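Local coordinates for protein argonaute (Marinitoga piezophila, PDB 5I4A), which uses short guide RNAs with a 5'-hydroxyl end to bind complementary target strands and cleave them as an RNA-guided endonuclease, at residues D439-G447 and Y496-F507. Sequence-based numbering, arbitrary orientation.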
loop_
_atom_site.group_PDB
_atom_site.type_symbol
_atom_site.label_atom_id
_atom_site.label_comp_id
_atom_site.label_asym_id
_atom_site.label_seq_id
_atom_site.Cartn_x
_atom_site.Cartn_y
_atom_site.Cartn_z
ATOM N N ASP A 439 21.110 -8.796 17.487
ATOM C CA ASP A 439 22.475 -8.887 16.987
ATOM C C ASP A 439 22.603 -8.402 15.550
ATOM O O ASP A 439 23.519 -8.831 14.842
ATOM C CB ASP A 439 22.978 -10.337 17.106
ATOM C CG ASP A 439 22.142 -11.344 16.289
ATOM O OD1 ASP A 439 20.990 -11.052 15.934
ATOM O OD2 ASP A 439 22.641 -12.446 15.990
ATOM N N LYS A 440 21.709 -7.516 15.106
ATOM C CA LYS A 440 21.701 -7.030 13.729
ATOM C C LYS A 440 22.081 -5.555 13.616
ATOM O O LYS A 440 21.700 -4.898 12.643
ATOM C CB LYS A 440 20.334 -7.262 13.079
ATOM C CG LYS A 440 19.842 -8.700 13.136
ATOM C CD LYS A 440 20.851 -9.650 12.520
ATOM C CE LYS A 440 20.251 -11.029 12.306
ATOM N NZ LYS A 440 19.667 -11.599 13.552
ATOM N N GLU A 441 22.831 -5.022 14.585
ATOM C CA GLU A 441 23.175 -3.600 14.562
ATOM C C GLU A 441 24.071 -3.248 13.379
ATOM O O GLU A 441 24.100 -2.092 12.943
ATOM C CB GLU A 441 23.856 -3.201 15.875
ATOM C CG GLU A 441 24.234 -1.731 16.001
ATOM C CD GLU A 441 24.783 -1.386 17.374
ATOM O OE1 GLU A 441 26.011 -1.189 17.502
ATOM O OE2 GLU A 441 23.983 -1.323 18.331
ATOM N N LYS A 442 24.805 -4.224 12.845
ATOM C CA LYS A 442 25.768 -3.957 11.783
ATOM C C LYS A 442 25.116 -3.642 10.442
ATOM O O LYS A 442 25.832 -3.318 9.488
ATOM C CB LYS A 442 26.705 -5.151 11.627
ATOM C CG LYS A 442 25.998 -6.458 11.303
ATOM C CD LYS A 442 26.979 -7.621 11.335
ATOM C CE LYS A 442 26.263 -8.962 11.333
ATOM N NZ LYS A 442 27.219 -10.091 11.496
ATOM N N ASN A 443 23.792 -3.714 10.345
ATOM C CA ASN A 443 23.093 -3.566 9.079
ATOM C C ASN A 443 22.362 -2.229 9.017
ATOM O O ASN A 443 21.876 -1.715 10.028
ATOM C CB ASN A 443 22.103 -4.714 8.875
ATOM C CG ASN A 443 22.758 -6.074 9.016
ATOM O OD1 ASN A 443 23.850 -6.307 8.498
ATOM N ND2 ASN A 443 22.095 -6.977 9.728
ATOM N N LEU A 444 22.292 -1.673 7.809
ATOM C CA LEU A 444 21.604 -0.415 7.545
ATOM C C LEU A 444 20.389 -0.718 6.677
ATOM O O LEU A 444 20.532 -1.092 5.506
ATOM C CB LEU A 444 22.537 0.588 6.869
ATOM C CG LEU A 444 21.913 1.900 6.386
ATOM C CD1 LEU A 444 21.245 2.625 7.539
ATOM C CD2 LEU A 444 22.960 2.783 5.725
ATOM N N TYR A 445 19.201 -0.562 7.253
ATOM C CA TYR A 445 17.952 -0.879 6.576
ATOM C C TYR A 445 17.375 0.395 5.972
ATOM O O TYR A 445 17.060 1.344 6.696
ATOM C CB TYR A 445 16.967 -1.529 7.548
ATOM C CG TYR A 445 17.537 -2.764 8.213
ATOM C CD1 TYR A 445 17.651 -3.958 7.517
ATOM C CD2 TYR A 445 17.974 -2.732 9.531
ATOM C CE1 TYR A 445 18.178 -5.089 8.113
ATOM C CE2 TYR A 445 18.504 -3.860 10.138
ATOM C CZ TYR A 445 18.602 -5.034 9.423
ATOM O OH TYR A 445 19.127 -6.159 10.016
ATOM N N ILE A 446 17.236 0.408 4.648
ATOM C CA ILE A 446 16.828 1.585 3.892
ATOM C C ILE A 446 15.606 1.224 3.061
ATOM O O ILE A 446 15.575 0.168 2.418
ATOM C CB ILE A 446 17.974 2.091 2.994
ATOM C CG1 ILE A 446 19.144 2.587 3.848
ATOM C CG2 ILE A 446 17.489 3.190 2.061
ATOM C CD1 ILE A 446 20.392 2.896 3.049
ATOM N N GLY A 447 14.602 2.094 3.080
ATOM C CA GLY A 447 13.411 1.941 2.253
ATOM C C GLY A 447 13.374 3.027 1.193
ATOM O O GLY A 447 13.763 4.166 1.452
ATOM N N TYR A 496 21.009 8.523 -0.646
ATOM C CA TYR A 496 21.573 7.289 -0.107
ATOM C C TYR A 496 22.857 7.563 0.664
ATOM O O TYR A 496 23.065 7.017 1.755
ATOM C CB TYR A 496 21.828 6.287 -1.232
ATOM C CG TYR A 496 22.643 5.095 -0.791
ATOM C CD1 TYR A 496 22.167 4.230 0.186
ATOM C CD2 TYR A 496 23.888 4.834 -1.345
ATOM C CE1 TYR A 496 22.909 3.140 0.597
ATOM C CE2 TYR A 496 24.635 3.746 -0.939
ATOM C CZ TYR A 496 24.139 2.903 0.032
ATOM O OH TYR A 496 24.876 1.816 0.443
ATOM N N ILE A 497 23.734 8.407 0.111
ATOM C CA ILE A 497 24.969 8.760 0.808
ATOM C C ILE A 497 24.655 9.465 2.120
ATOM O O ILE A 497 25.351 9.276 3.127
ATOM C CB ILE A 497 25.868 9.619 -0.100
ATOM C CG1 ILE A 497 26.312 8.815 -1.322
ATOM C CG2 ILE A 497 27.086 10.132 0.663
ATOM C CD1 ILE A 497 27.288 9.552 -2.214
ATOM N N LYS A 498 23.599 10.280 2.135
ATOM C CA LYS A 498 23.210 10.973 3.358
ATOM C C LYS A 498 22.804 9.982 4.445
ATOM O O LYS A 498 23.261 10.076 5.590
ATOM C CB LYS A 498 22.079 11.962 3.065
ATOM C CG LYS A 498 22.469 13.050 2.074
ATOM C CD LYS A 498 22.062 14.427 2.556
ATOM C CE LYS A 498 20.772 14.891 1.909
ATOM N NZ LYS A 498 20.293 16.168 2.512
ATOM N N ALA A 499 21.953 9.015 4.098
ATOM C CA ALA A 499 21.563 7.990 5.062
ATOM C C ALA A 499 22.770 7.190 5.531
ATOM O O ALA A 499 22.899 6.883 6.724
ATOM C CB ALA A 499 20.514 7.065 4.448
ATOM N N PHE A 500 23.661 6.837 4.601
ATOM C CA PHE A 500 24.901 6.151 4.949
ATOM C C PHE A 500 25.678 6.929 6.004
ATOM O O PHE A 500 26.124 6.368 7.011
ATOM C CB PHE A 500 25.747 5.961 3.688
ATOM C CG PHE A 500 26.618 4.738 3.709
ATOM C CD1 PHE A 500 27.792 4.715 4.441
ATOM C CD2 PHE A 500 26.271 3.617 2.971
ATOM C CE1 PHE A 500 28.597 3.593 4.452
ATOM C CE2 PHE A 500 27.072 2.490 2.979
ATOM C CZ PHE A 500 28.237 2.480 3.720
ATOM N N GLU A 501 25.837 8.238 5.790
ATOM C CA GLU A 501 26.605 9.053 6.722
ATOM C C GLU A 501 25.939 9.100 8.093
ATOM O O GLU A 501 26.625 9.106 9.122
ATOM C CB GLU A 501 26.784 10.463 6.160
ATOM C CG GLU A 501 28.140 11.078 6.465
ATOM C CD GLU A 501 29.282 10.266 5.887
ATOM O OE1 GLU A 501 29.183 9.852 4.712
ATOM O OE2 GLU A 501 30.269 10.028 6.612
ATOM N N LYS A 502 24.602 9.128 8.123
ATOM C CA LYS A 502 23.875 9.118 9.390
ATOM C C LYS A 502 24.210 7.882 10.215
ATOM O O LYS A 502 24.418 7.977 11.431
ATOM C CB LYS A 502 22.372 9.192 9.128
ATOM C CG LYS A 502 21.922 10.474 8.448
ATOM C CD LYS A 502 22.077 11.660 9.374
ATOM C CE LYS A 502 21.767 12.969 8.673
ATOM N NZ LYS A 502 22.030 14.123 9.569
ATOM N N TYR A 503 24.249 6.711 9.574
ATOM C CA TYR A 503 24.646 5.492 10.271
ATOM C C TYR A 503 26.041 5.641 10.866
ATOM O O TYR A 503 26.245 5.431 12.066
ATOM C CB TYR A 503 24.589 4.295 9.315
ATOM C CG TYR A 503 24.898 2.960 9.965
ATOM C CD1 TYR A 503 26.209 2.577 10.234
ATOM C CD2 TYR A 503 23.879 2.075 10.298
ATOM C CE1 TYR A 503 26.493 1.361 10.826
ATOM C CE2 TYR A 503 24.157 0.852 10.888
ATOM C CZ TYR A 503 25.467 0.502 11.148
ATOM O OH TYR A 503 25.754 -0.709 11.734
ATOM N N ILE A 504 27.017 5.993 10.026
ATOM C CA ILE A 504 28.366 6.273 10.512
ATOM C C ILE A 504 28.314 7.315 11.621
ATOM O O ILE A 504 28.954 7.172 12.668
ATOM C CB ILE A 504 29.267 6.737 9.354
ATOM C CG1 ILE A 504 29.220 5.738 8.197
ATOM C CG2 ILE A 504 30.695 6.951 9.840
ATOM C CD1 ILE A 504 29.722 6.309 6.891
ATOM N N GLU A 505 27.535 8.377 11.400
ATOM C CA GLU A 505 27.374 9.419 12.406
ATOM C C GLU A 505 26.864 8.845 13.722
ATOM O O GLU A 505 27.268 9.295 14.801
ATOM C CB GLU A 505 26.430 10.494 11.870
ATOM C CG GLU A 505 26.116 11.608 12.826
ATOM C CD GLU A 505 25.426 12.755 12.129
ATOM O OE1 GLU A 505 26.126 13.551 11.469
ATOM O OE2 GLU A 505 24.184 12.852 12.219
ATOM N N LYS A 506 25.998 7.839 13.659
ATOM C CA LYS A 506 25.498 7.235 14.887
ATOM C C LYS A 506 26.399 6.131 15.420
ATOM O O LYS A 506 26.483 5.947 16.639
ATOM C CB LYS A 506 24.091 6.669 14.667
ATOM C CG LYS A 506 23.499 6.026 15.923
ATOM C CD LYS A 506 22.054 5.613 15.771
ATOM C CE LYS A 506 21.445 5.243 17.106
ATOM N NZ LYS A 506 20.027 4.837 16.979
ATOM N N PHE A 507 27.039 5.356 14.546
ATOM C CA PHE A 507 27.759 4.168 14.992
ATOM C C PHE A 507 29.266 4.249 14.799
ATOM O O PHE A 507 29.970 3.310 15.187
ATOM C CB PHE A 507 27.205 2.914 14.296
ATOM C CG PHE A 507 25.787 2.603 14.669
ATOM C CD1 PHE A 507 25.470 2.257 15.971
ATOM C CD2 PHE A 507 24.771 2.689 13.735
ATOM C CE1 PHE A 507 24.172 1.993 16.331
ATOM C CE2 PHE A 507 23.471 2.426 14.090
ATOM C CZ PHE A 507 23.169 2.077 15.392
#
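The hydroxyl of Tyr503 is the donor in a very short hydrogen bond to the backbone carbonyl of Glu441, OH to O 2.5 Å, and the acceptor oxygen lies at the edge of the phenol ring, in its plane. That carbonyl belongs to a type I turn, Lys440 to Asn443, which leads into the strand, so a helix side chain bonds to the turn that precedes the strand. The ring of Tyr503 gets there because CG stands anti to the backbone N (chi1 -176°), and Leu444 runs alongside it the other way, CD1 3.9 Å from Tyr503 CD2. Phe507 lays CD2 over the centre of one face of the same ring. Glu441 in turn reaches Phe507 with an extended side chain, its CG making an off-centre CH-pi contact 4.2 Å from the ring centroid.

The contact illustrates how a helix covers a beta sheet in an RNase H fold, here that of the PIWI domain: apolar side chains fill the interface between helix 485-507 and the central sheet, with one polar bond at its end. Residues 496-507 run roughly antiparallel to strand 443-447, at 146°, with the axes 9.8 Å apart at closest approach. Replacing Tyr503 with a phenylalanine would probably leave the Glu441 carbonyl without its donor and the turn less firmly held. Further along, Ile446 CD1 meets the edge of the Tyr496 ring, 3.5 Å from CE1, while the Tyr496 hydroxyl bonds to the Ile533 carbonyl. Ala465, on neighbouring strand 458-466, touches Leu444, Ile446 and Ala499.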